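Local coordinates for NAD dependent epimerase/dehydratase family (PDB 5Y1F), which probably catalyses the NAD+-dependent oxidation of L-threonine at its 3-hydroxyl group, working as a monomeric dehydrogenase, at residues 203-208 with 317-322; 266-271 with 311-316; 93-98 with 281-286. One frame throughout, in Å; residues are numbered along the deposited sequence. Where two conformers were deposited one is given.

Contact 1 (203-208 with 317-322); sequences EMYFDA and EEMITN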
loop_
_atom_site.group_PDB
_atom_site.type_symbol
_atom_site.label_atom_id
_atom_site.label_comp_id
_atom_site.label_asym_id
_atom_site.label_seq_id
_atom_site.Cartn_x
_atom_site.Cartn_y
_atom_site.Cartn_z
ATOM N N GLU A 203 14.914 -3.606 1.294
ATOM C CA GLU A 203 16.044 -4.228 2.009
ATOM C C GLU A 203 17.347 -4.063 1.289
ATOM O O GLU A 203 18.407 -3.846 1.914
ATOM C CB GLU A 203 15.786 -5.704 2.259
ATOM C CG GLU A 203 14.633 -6.013 3.177
ATOM C CD GLU A 203 14.367 -7.502 3.382
ATOM O OE1 GLU A 203 13.422 -7.797 4.150
ATOM O OE2 GLU A 203 15.077 -8.324 2.756
ATOM N N MET A 204 17.325 -4.067 -0.023
ATOM C CA MET A 204 18.548 -3.971 -0.794
ATOM C C MET A 204 19.140 -2.593 -0.480
ATOM O O MET A 204 20.369 -2.467 -0.302
ATOM C CB MET A 204 18.274 -4.122 -2.299
ATOM C CG MET A 204 19.518 -4.335 -3.061
ATOM S SD MET A 204 19.258 -4.468 -4.852
ATOM C CE MET A 204 18.611 -6.145 -4.962
ATOM N N TYR A 205 18.322 -1.524 -0.498
ATOM C CA TYR A 205 18.853 -0.219 -0.151
ATOM C C TYR A 205 19.420 -0.190 1.279
ATOM O O TYR A 205 20.520 0.346 1.501
ATOM C CB TYR A 205 17.747 0.846 -0.275
ATOM C CG TYR A 205 17.391 1.279 -1.659
ATOM C CD1 TYR A 205 18.221 2.121 -2.379
ATOM C CD2 TYR A 205 16.208 0.874 -2.268
ATOM C CE1 TYR A 205 17.841 2.655 -3.622
ATOM C CE2 TYR A 205 15.868 1.314 -3.534
ATOM C CZ TYR A 205 16.656 2.253 -4.175
ATOM O OH TYR A 205 16.291 2.711 -5.410
ATOM N N PHE A 206 18.617 -0.625 2.231
ATOM C CA PHE A 206 19.043 -0.577 3.621
ATOM C C PHE A 206 20.366 -1.301 3.829
ATOM O O PHE A 206 21.297 -0.773 4.458
ATOM C CB PHE A 206 17.994 -1.177 4.559
ATOM C CG PHE A 206 16.901 -0.222 5.005
ATOM C CD1 PHE A 206 15.901 0.215 4.155
ATOM C CD2 PHE A 206 16.829 0.181 6.326
ATOM C CE1 PHE A 206 14.867 1.045 4.609
ATOM C CE2 PHE A 206 15.766 0.951 6.789
ATOM C CZ PHE A 206 14.793 1.401 5.929
ATOM N N ASP A 207 20.458 -2.536 3.351
ATOM C CA ASP A 207 21.635 -3.357 3.588
ATOM C C ASP A 207 22.827 -2.911 2.767
ATOM O O ASP A 207 23.987 -2.920 3.273
ATOM C CB ASP A 207 21.309 -4.821 3.326
ATOM C CG ASP A 207 20.525 -5.461 4.428
ATOM O OD1 ASP A 207 20.020 -4.790 5.378
ATOM O OD2 ASP A 207 20.383 -6.694 4.382
ATOM N N ALA A 208 22.626 -2.424 1.562
ATOM C CA ALA A 208 23.704 -1.822 0.816
ATOM C C ALA A 208 24.379 -0.724 1.597
ATOM O O ALA A 208 25.614 -0.717 1.711
ATOM C CB ALA A 208 23.254 -1.316 -0.521
ATOM N N GLU A 317 18.443 8.309 -5.269
ATOM C CA GLU A 317 19.071 9.444 -4.604
ATOM C C GLU A 317 18.387 9.699 -3.247
ATOM O O GLU A 317 19.051 9.918 -2.284
ATOM C CB GLU A 317 18.959 10.657 -5.520
ATOM C CG GLU A 317 19.972 10.645 -6.630
ATOM C CD GLU A 317 21.378 11.015 -6.178
ATOM O OE1 GLU A 317 21.624 11.319 -5.009
ATOM O OE2 GLU A 317 22.253 10.962 -7.014
ATOM N N GLU A 318 17.066 9.679 -3.200
ATOM C CA GLU A 318 16.374 9.946 -1.928
ATOM C C GLU A 318 16.711 8.866 -0.923
ATOM O O GLU A 318 16.927 9.100 0.266
ATOM C CB GLU A 318 14.860 9.995 -2.126
ATOM C CG GLU A 318 14.335 11.278 -2.724
ATOM C CD GLU A 318 14.258 12.433 -1.739
ATOM O OE1 GLU A 318 14.701 12.310 -0.559
ATOM O OE2 GLU A 318 13.823 13.524 -2.199
ATOM N N MET A 319 16.604 7.617 -1.359
ATOM C CA MET A 319 16.831 6.499 -0.464
ATOM C C MET A 319 18.251 6.545 0.098
ATOM O O MET A 319 18.486 6.401 1.326
ATOM C CB MET A 319 16.626 5.176 -1.202
ATOM C CG MET A 319 15.203 4.863 -1.577
ATOM S SD MET A 319 14.106 4.569 -0.183
ATOM C CE MET A 319 14.679 2.979 0.328
ATOM N N ILE A 320 19.226 6.625 -0.802
ATOM C CA ILE A 320 20.606 6.533 -0.358
ATOM C C ILE A 320 20.997 7.722 0.524
ATOM O O ILE A 320 21.662 7.533 1.572
ATOM C CB ILE A 320 21.584 6.362 -1.545
ATOM C CG1 ILE A 320 21.350 4.991 -2.179
ATOM C CG2 ILE A 320 23.043 6.557 -1.078
ATOM C CD1 ILE A 320 22.166 4.733 -3.408
ATOM N N THR A 321 20.573 8.922 0.165
ATOM C CA THR A 321 20.913 10.096 0.975
ATOM C C THR A 321 20.396 9.931 2.408
ATOM O O THR A 321 21.144 10.101 3.385
ATOM C CB THR A 321 20.426 11.370 0.334
ATOM O OG1 THR A 321 21.009 11.497 -0.978
ATOM C CG2 THR A 321 20.790 12.567 1.198
ATOM N N ASN A 322 19.122 9.579 2.565
ATOM C CA ASN A 322 18.527 9.461 3.882
ATOM C C ASN A 322 19.109 8.296 4.650
ATOM O O ASN A 322 19.385 8.388 5.861
ATOM C CB ASN A 322 17.009 9.373 3.776
ATOM C CG ASN A 322 16.397 10.735 3.557
ATOM O OD1 ASN A 322 16.382 11.535 4.496
ATOM N ND2 ASN A 322 15.996 11.069 2.348
#

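Contact 2 (266-271 with 311-316); sequences EKEISA and DISKMT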
loop_
_atom_site.group_PDB
_atom_site.type_symbol
_atom_site.label_atom_id
_atom_site.label_comp_id
_atom_site.label_asym_id
_atom_site.label_seq_id
_atom_site.Cartn_x
_atom_site.Cartn_y
_atom_site.Cartn_z
ATOM N N GLU A 266 20.091 -3.533 -8.228
ATOM C CA GLU A 266 21.456 -3.679 -7.710
ATOM C C GLU A 266 22.407 -2.787 -8.497
ATOM O O GLU A 266 23.267 -2.097 -7.884
ATOM C CB GLU A 266 21.903 -5.127 -7.775
ATOM C CG GLU A 266 23.340 -5.328 -7.303
ATOM C CD GLU A 266 23.915 -6.706 -7.587
ATOM O OE1 GLU A 266 25.124 -6.875 -7.280
ATOM O OE2 GLU A 266 23.237 -7.643 -8.087
ATOM N N LYS A 267 22.299 -2.782 -9.820
ATOM C CA LYS A 267 23.224 -1.990 -10.617
ATOM C C LYS A 267 22.997 -0.505 -10.361
ATOM O O LYS A 267 23.962 0.256 -10.274
ATOM C CB LYS A 267 23.024 -2.283 -12.088
ATOM C CG LYS A 267 23.606 -3.606 -12.567
ATOM C CD LYS A 267 23.289 -3.830 -14.043
ATOM C CE LYS A 267 23.913 -5.102 -14.599
ATOM N NZ LYS A 267 23.385 -6.364 -14.006
ATOM N N GLU A 268 21.764 -0.072 -10.188
ATOM C CA GLU A 268 21.507 1.334 -9.865
ATOM C C GLU A 268 22.097 1.719 -8.533
ATOM O O GLU A 268 22.776 2.770 -8.405
ATOM C CB GLU A 268 20.006 1.605 -9.909
ATOM C CG GLU A 268 19.686 3.077 -9.850
ATOM C CD GLU A 268 20.116 3.827 -11.105
ATOM O OE1 GLU A 268 20.028 3.259 -12.214
ATOM O OE2 GLU A 268 20.444 5.018 -10.978
ATOM N N ILE A 269 21.927 0.889 -7.529
ATOM C CA ILE A 269 22.453 1.188 -6.225
ATOM C C ILE A 269 23.974 1.179 -6.236
ATOM O O ILE A 269 24.610 2.084 -5.649
ATOM C CB ILE A 269 21.920 0.189 -5.203
ATOM C CG1 ILE A 269 20.429 0.420 -5.006
ATOM C CG2 ILE A 269 22.678 0.314 -3.872
ATOM C CD1 ILE A 269 19.760 -0.655 -4.172
ATOM N N SER A 270 24.562 0.252 -6.986
ATOM C CA SER A 270 26.017 0.123 -7.059
ATOM C C SER A 270 26.675 1.320 -7.717
ATOM O O SER A 270 27.898 1.501 -7.551
ATOM C CB SER A 270 26.386 -1.134 -7.853
ATOM O OG SER A 270 26.114 -2.280 -7.120
ATOM N N ALA A 271 25.942 2.080 -8.510
ATOM C CA ALA A 271 26.484 3.325 -9.072
ATOM C C ALA A 271 26.764 4.362 -7.976
ATOM O O ALA A 271 27.433 5.371 -8.254
ATOM C CB ALA A 271 25.550 3.910 -10.120
ATOM N N ASP A 311 11.441 8.375 -10.939
ATOM C CA ASP A 311 12.052 7.281 -11.628
ATOM C C ASP A 311 13.069 6.586 -10.725
ATOM O O ASP A 311 13.265 6.964 -9.548
ATOM C CB ASP A 311 12.671 7.765 -12.965
ATOM C CG ASP A 311 13.808 8.725 -12.787
ATOM O OD1 ASP A 311 14.235 9.036 -11.686
ATOM O OD2 ASP A 311 14.320 9.193 -13.853
ATOM N N ILE A 312 13.743 5.581 -11.251
ATOM C CA ILE A 312 14.624 4.802 -10.418
ATOM C C ILE A 312 15.826 5.611 -9.912
ATOM O O ILE A 312 16.261 5.464 -8.766
ATOM C CB ILE A 312 15.042 3.509 -11.111
ATOM C CG1 ILE A 312 15.616 2.528 -10.095
ATOM C CG2 ILE A 312 16.056 3.751 -12.248
ATOM C CD1 ILE A 312 15.972 1.183 -10.680
ATOM N N SER A 313 16.317 6.518 -10.733
ATOM C CA SER A 313 17.434 7.397 -10.369
ATOM C C SER A 313 17.058 8.347 -9.223
ATOM O O SER A 313 17.782 8.444 -8.227
ATOM C CB SER A 313 17.811 8.258 -11.586
ATOM O OG SER A 313 18.430 7.485 -12.585
ATOM N N LYS A 314 15.929 9.018 -9.366
ATOM C CA LYS A 314 15.492 9.956 -8.376
ATOM C C LYS A 314 15.139 9.262 -7.074
ATOM O O LYS A 314 15.426 9.769 -6.004
ATOM C CB LYS A 314 14.336 10.786 -8.863
ATOM C CG LYS A 314 14.703 11.807 -9.948
ATOM C CD LYS A 314 13.534 12.724 -10.254
ATOM C CE LYS A 314 13.910 13.825 -11.242
ATOM N NZ LYS A 314 14.822 14.830 -10.615
ATOM N N MET A 315 14.474 8.119 -7.156
ATOM C CA MET A 315 14.170 7.380 -5.947
ATOM C C MET A 315 15.476 6.968 -5.273
ATOM O O MET A 315 15.613 7.027 -4.084
ATOM C CB MET A 315 13.397 6.110 -6.343
ATOM C CG MET A 315 13.347 5.082 -5.186
ATOM S SD MET A 315 12.207 3.747 -5.525
ATOM C CE MET A 315 13.161 2.902 -6.823
ATOM N N THR A 316 16.402 6.452 -6.057
ATOM C CA THR A 316 17.698 5.993 -5.492
ATOM C C THR A 316 18.438 7.119 -4.714
ATOM O O THR A 316 18.951 6.897 -3.680
ATOM C CB THR A 316 18.565 5.364 -6.597
ATOM O OG1 THR A 316 17.934 4.174 -7.048
ATOM C CG2 THR A 316 19.910 5.003 -6.082
HETATM O O HOH W 1 18.513 5.451 -14.366
#

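Contact 3 (93-98 with 281-286); sequences LSAAGE and PDYRQD. With NAD (nicotinamide-adenine-dinucleotide), chain B.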
loop_
_atom_site.group_PDB
_atom_site.type_symbol
_atom_site.label_atom_id
_atom_site.label_comp_id
_atom_site.label_asym_id
_atom_site.label_seq_id
_atom_site.Cartn_x
_atom_site.Cartn_y
_atom_site.Cartn_z
ATOM N N LEU A 93 -0.266 -8.737 4.830
ATOM C CA LEU A 93 0.171 -8.702 3.441
ATOM C C LEU A 93 0.512 -10.070 2.903
ATOM O O LEU A 93 0.222 -11.109 3.517
ATOM C CB LEU A 93 1.310 -7.694 3.241
ATOM C CG LEU A 93 0.850 -6.232 3.181
ATOM C CD1 LEU A 93 0.036 -5.783 4.387
ATOM C CD2 LEU A 93 2.049 -5.328 2.950
ATOM N N SER A 94 1.043 -10.116 1.688
ATOM C CA SER A 94 1.030 -11.364 0.933
ATOM C C SER A 94 1.883 -12.469 1.554
ATOM O O SER A 94 1.465 -13.597 1.623
ATOM C CB SER A 94 1.398 -11.155 -0.540
ATOM O OG SER A 94 2.687 -10.561 -0.682
ATOM N N ALA A 95 3.109 -12.169 1.921
ATOM C CA ALA A 95 4.013 -13.196 2.456
ATOM C C ALA A 95 3.523 -13.715 3.790
ATOM O O ALA A 95 3.402 -14.909 3.995
ATOM C CB ALA A 95 5.432 -12.676 2.564
ATOM N N ALA A 96 3.094 -12.815 4.659
ATOM C CA ALA A 96 2.519 -13.192 5.957
ATOM C C ALA A 96 1.247 -13.998 5.752
ATOM O O ALA A 96 0.975 -14.931 6.506
ATOM C CB ALA A 96 2.228 -11.958 6.798
ATOM N N GLY A 97 0.463 -13.691 4.715
ATOM C CA GLY A 97 -0.766 -14.350 4.465
ATOM C C GLY A 97 -0.557 -15.742 3.932
ATOM O O GLY A 97 -1.384 -16.633 4.204
ATOM N N GLU A 98 0.539 -15.999 3.204
ATOM C CA GLU A 98 0.827 -17.368 2.784
ATOM C C GLU A 98 1.185 -18.210 4.007
ATOM O O GLU A 98 0.864 -19.387 4.046
ATOM C CB GLU A 98 1.937 -17.413 1.751
ATOM C CG GLU A 98 1.528 -16.959 0.362
ATOM C CD GLU A 98 0.307 -17.675 -0.166
ATOM O OE1 GLU A 98 0.445 -18.799 -0.702
ATOM O OE2 GLU A 98 -0.800 -17.146 -0.142
ATOM N N PRO A 281 16.861 -17.267 -3.200
ATOM C CA PRO A 281 15.396 -17.178 -3.179
ATOM C C PRO A 281 14.777 -17.997 -2.081
ATOM O O PRO A 281 15.301 -19.063 -1.694
ATOM C CB PRO A 281 14.980 -17.675 -4.546
ATOM C CG PRO A 281 16.193 -17.415 -5.397
ATOM C CD PRO A 281 17.348 -17.721 -4.510
ATOM N N ASP A 282 13.631 -17.536 -1.598
ATOM C CA ASP A 282 12.821 -18.306 -0.639
ATOM C C ASP A 282 11.357 -18.362 -1.089
ATOM O O ASP A 282 11.057 -18.099 -2.236
ATOM C CB ASP A 282 13.042 -17.854 0.806
ATOM C CG ASP A 282 12.468 -16.496 1.152
ATOM O OD1 ASP A 282 12.828 -16.019 2.243
ATOM O OD2 ASP A 282 11.618 -15.919 0.432
ATOM N N TYR A 283 10.458 -18.730 -0.173
ATOM C CA TYR A 283 9.063 -18.911 -0.496
ATOM C C TYR A 283 8.445 -17.659 -1.149
ATOM O O TYR A 283 7.455 -17.753 -1.882
ATOM C CB TYR A 283 8.236 -19.303 0.737
ATOM C CG TYR A 283 8.028 -18.177 1.750
ATOM C CD1 TYR A 283 6.810 -17.504 1.812
ATOM C CD2 TYR A 283 9.024 -17.776 2.596
ATOM C CE1 TYR A 283 6.598 -16.484 2.720
ATOM C CE2 TYR A 283 8.848 -16.695 3.456
ATOM C CZ TYR A 283 7.619 -16.053 3.501
ATOM O OH TYR A 283 7.434 -14.979 4.400
ATOM N N ARG A 284 8.995 -16.492 -0.896
ATOM C CA ARG A 284 8.442 -15.284 -1.473
ATOM C C ARG A 284 8.571 -15.247 -2.984
ATOM O O ARG A 284 7.792 -14.566 -3.647
ATOM C CB ARG A 284 9.000 -14.061 -0.795
ATOM C CG ARG A 284 8.504 -13.952 0.654
ATOM C CD ARG A 284 9.216 -12.954 1.532
ATOM N NE ARG A 284 10.517 -13.460 1.916
ATOM C CZ ARG A 284 11.349 -12.824 2.720
ATOM N NH1 ARG A 284 12.499 -13.397 2.995
ATOM N NH2 ARG A 284 11.019 -11.679 3.251
ATOM N N GLN A 285 9.558 -15.972 -3.514
ATOM C CA GLN A 285 9.662 -16.122 -4.974
ATOM C C GLN A 285 8.415 -16.675 -5.587
ATOM O O GLN A 285 8.001 -16.278 -6.682
ATOM C CB GLN A 285 10.804 -17.062 -5.335
ATOM C CG GLN A 285 11.111 -17.123 -6.831
ATOM C CD GLN A 285 11.736 -15.878 -7.310
ATOM O OE1 GLN A 285 11.225 -15.116 -8.138
ATOM N NE2 GLN A 285 12.836 -15.604 -6.728
ATOM N N ASP A 286 7.837 -17.663 -4.916
ATOM C CA ASP A 286 6.647 -18.339 -5.439
ATOM C C ASP A 286 5.450 -17.395 -5.505
ATOM O O ASP A 286 4.515 -17.608 -6.269
ATOM C CB ASP A 286 6.325 -19.608 -4.630
ATOM C CG ASP A 286 7.481 -20.610 -4.628
ATOM O OD1 ASP A 286 8.143 -20.797 -5.669
ATOM O OD2 ASP A 286 7.716 -21.229 -3.568
HETATM P PA NAD B . 1.929 -2.740 6.867
HETATM O O1A NAD B . 3.253 -1.958 6.935
HETATM O O2A NAD B . 1.970 -4.233 7.259
HETATM O O5B NAD B . 0.884 -1.935 7.814
HETATM C C5B NAD B . -0.336 -2.543 8.185
HETATM C C4B NAD B . -0.640 -2.154 9.601
HETATM O O4B NAD B . -1.838 -2.893 9.893
HETATM C C3B NAD B . 0.416 -2.588 10.604
HETATM O O3B NAD B . 0.873 -1.448 11.295
HETATM C C2B NAD B . -0.327 -3.575 11.516
HETATM O O2B NAD B . -0.017 -3.483 12.918
HETATM C C1B NAD B . -1.778 -3.219 11.264
HETATM N N9A NAD B . -2.657 -4.366 11.571
HETATM C C8A NAD B . -2.414 -5.669 11.328
HETATM N N7A NAD B . -3.385 -6.430 11.830
HETATM C C5A NAD B . -4.223 -5.588 12.434
HETATM C C6A NAD B . -5.468 -5.749 13.196
HETATM N N6A NAD B . -6.001 -6.976 13.417
HETATM N N1A NAD B . -6.082 -4.652 13.628
HETATM C C2A NAD B . -5.547 -3.456 13.455
HETATM N N3A NAD B . -4.431 -3.224 12.764
HETATM C C4A NAD B . -3.760 -4.247 12.255
HETATM O O3 NAD B . 1.231 -2.635 5.431
HETATM P PN NAD B . 1.424 -1.459 4.344
HETATM O O1N NAD B . 1.522 -0.095 5.040
HETATM O O2N NAD B . 2.564 -1.824 3.415
HETATM O O5D NAD B . 0.019 -1.580 3.550
HETATM C C5D NAD B . -1.062 -0.783 3.921
HETATM C C4D NAD B . -2.178 -1.113 2.921
HETATM O O4D NAD B . -1.681 -0.941 1.566
HETATM C C3D NAD B . -2.689 -2.532 3.037
HETATM O O3D NAD B . -4.079 -2.558 2.615
HETATM C C2D NAD B . -1.894 -3.264 1.939
HETATM O O2D NAD B . -2.606 -4.439 1.479
HETATM C C1D NAD B . -1.819 -2.164 0.864
HETATM N N1N NAD B . -0.687 -2.372 -0.063
HETATM C C2N NAD B . 0.614 -2.135 0.288
HETATM C C3N NAD B . 1.637 -2.353 -0.606
HETATM C C7N NAD B . 3.100 -2.063 -0.283
HETATM O O7N NAD B . 3.934 -2.336 -1.104
HETATM N N7N NAD B . 3.418 -1.487 0.848
HETATM C C4N NAD B . 1.339 -2.814 -1.877
HETATM C C5N NAD B . 0.025 -3.097 -2.210
HETATM C C6N NAD B . -0.971 -2.861 -1.282
#

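Contact 1 (203-208 with 317-322)
A Met-aromatic contact joins two helices here, with Met-319 of helix 312-326 lying against the ring of Tyr-205 from helix 199-211. The backbones are nearest at Tyr-205 and Ile-320, whose CA atoms stand 7.0 Å apart. Met-319 approaches over one ring face, and the two side chains cross at about a right angle. Its CB touches the rim of that face, 3.6 Å from Tyr-205 CD1. Its CG sits almost exactly above the middle of the ring, 3.9 Å from the centroid and 5° off the normal, a CH-pi contact. The thioether does not run on past the tyrosine: bends at the second and third torsions (chi2 -66°, chi3 -73°) curl it back, so that the methyl CE returns to the ring 3.7 Å from Tyr-205 CD2. Between these carbons the sulfur stands higher, with SD 4.9 Å from the centroid of the Tyr-205 ring. Ile-320 completes the contact at the ring edge, near its plane, with CG1 4.3 Å from Tyr-205 CD1.

The opposite face of the tyrosine receives CD1 of Ile-269 from helix 262-270, so the ring is packed on both faces, between Met-319 and Ile-269. Its phenol oxygen is hydrogen-bonded to Thr-316 OG1, one turn before Ile-320 on helix 312-326.

No hydrogen bond links the two segments, and all three touching residues are buried. The contact packs helix 312-326 on helix 199-211, about 12 Å from the bound NAD as measured from the Met-319 side chain. The chemistry of the contact is mainly dispersion, with the methionine carbons closer to the pi face than the sulfur, while the bond at the phenol oxygen probably limits how far the tyrosine can shift between the helices.

Contact 2 (266-271 with 311-316)
One face of the Glu-268 carboxylate is turned toward the first turn of helix 312-326, and Ile-312 CG2 lies over it, 4.0 Å from Glu-268 OE1. On the same side, beyond the rim, stands the Ser-313 hydroxyl. Its OG is 3.6 Å from Glu-268 OE2 and well above the carboxylate plane, too far for a direct hydrogen bond. A water links the two groups instead, 2.7 Å from Ser-313 OG and donating a weak, long bond to Glu-268 OE1.

The glutamate reaches across with CG anti to its own N (chi1 -169°), then bends at chi2. At the bend, Glu-268 CG rests 3.5 Å from Thr-316 OG1, while Ile-312 CD1 runs beside Glu-268 CB. These contacts join helix 262-270 to helix 312-326 in the C-terminal part of the chain, the region that in extended short-chain dehydrogenases generally shapes the substrate side, although this contact itself lies away from the known NAD-binding residues. The segment axes approach to 10.4 Å and cross at -53°. Asp-311 caps the second helix: Lys-314 N donates to its OD1, meeting the oxygen nearly head-on. Thr-316 OG1 is turned back to its own helix, donating to Ile-312 O at 2.7 Å; Thr-316 N reaches that carbonyl from the other face of its plane.

Contact 3 (93-98 with 281-286)
The backbones come nearest at Ala-95 and Arg-284, with CA atoms 6.3 Å apart, where the start of helix 94-99 faces the turn leading into helix 284-288. The first segment belongs to the NAD-binding Rossmann part of this extended short-chain dehydrogenase fold; the second comes from the C-terminal part of the chain. The contact bridges these two parts, two residues along from Leu-93, which lines the cofactor pocket with its CD1 3.5 Å from NAD O3.

The methyl of Ala-95 carries most of it. Ala-95 CB points into the angle between two side chains, 3.6 Å from Tyr-283 OH and 3.8 Å from Arg-284 CG. Tyr-283 presents a ring edge, with Ala-95 O near the ring plane, 3.8 Å from Tyr-283 CE1. Its CG lies between the backbone N and the carbonyl carbon (chi1 72°), which brings one ring face, near its rim, against Arg-284 CG. The tyrosine also makes a cation-pi contact with Lys-99.

Arg-284 is fixed at both ends by Asp-282. Its backbone N donates to Asp-282 OD2, a capping bond at the helix entry. Beyond a bend at chi3 (-75°), the guanidinium returns side-on to the same carboxylate and lies nearly coplanar with its acceptors. Arg-284 NE meets the syn lone pair of Asp-282 OD2 at 3.1 Å, while Arg-284 NH1 reaches Asp-282 OD1 at 2.7 Å with an N-H...O angle of 165°. OD2 thus accepts two bonds, from the backbone N on its anti side and from NE on its syn side. The remaining terminal nitrogen, NH2, is hydrogen-bonded to Gly-195 O.

Contacts 1 and 2 are neighbours, their centres about 9 Å apart, and both use helix 312-326: contact 2 its first turn, contact 1 the turns that follow. Their partner helices, 199-211 and 262-270, also touch each other, for Met-204 SD packs 3.6 Å from Glu-266 N, so the three helices form one cluster. Along the chain, contact 2 is nested within the loop closed by contact 1. Contact 3 lies apart, about 23 Å and about 25 Å from the other two between centres, and its segments alternate with theirs. It ties the Rossmann part to the C-terminal region, whereas contacts 1 and 2 lie within the cluster of helices 199-211, 262-270 and 312-326.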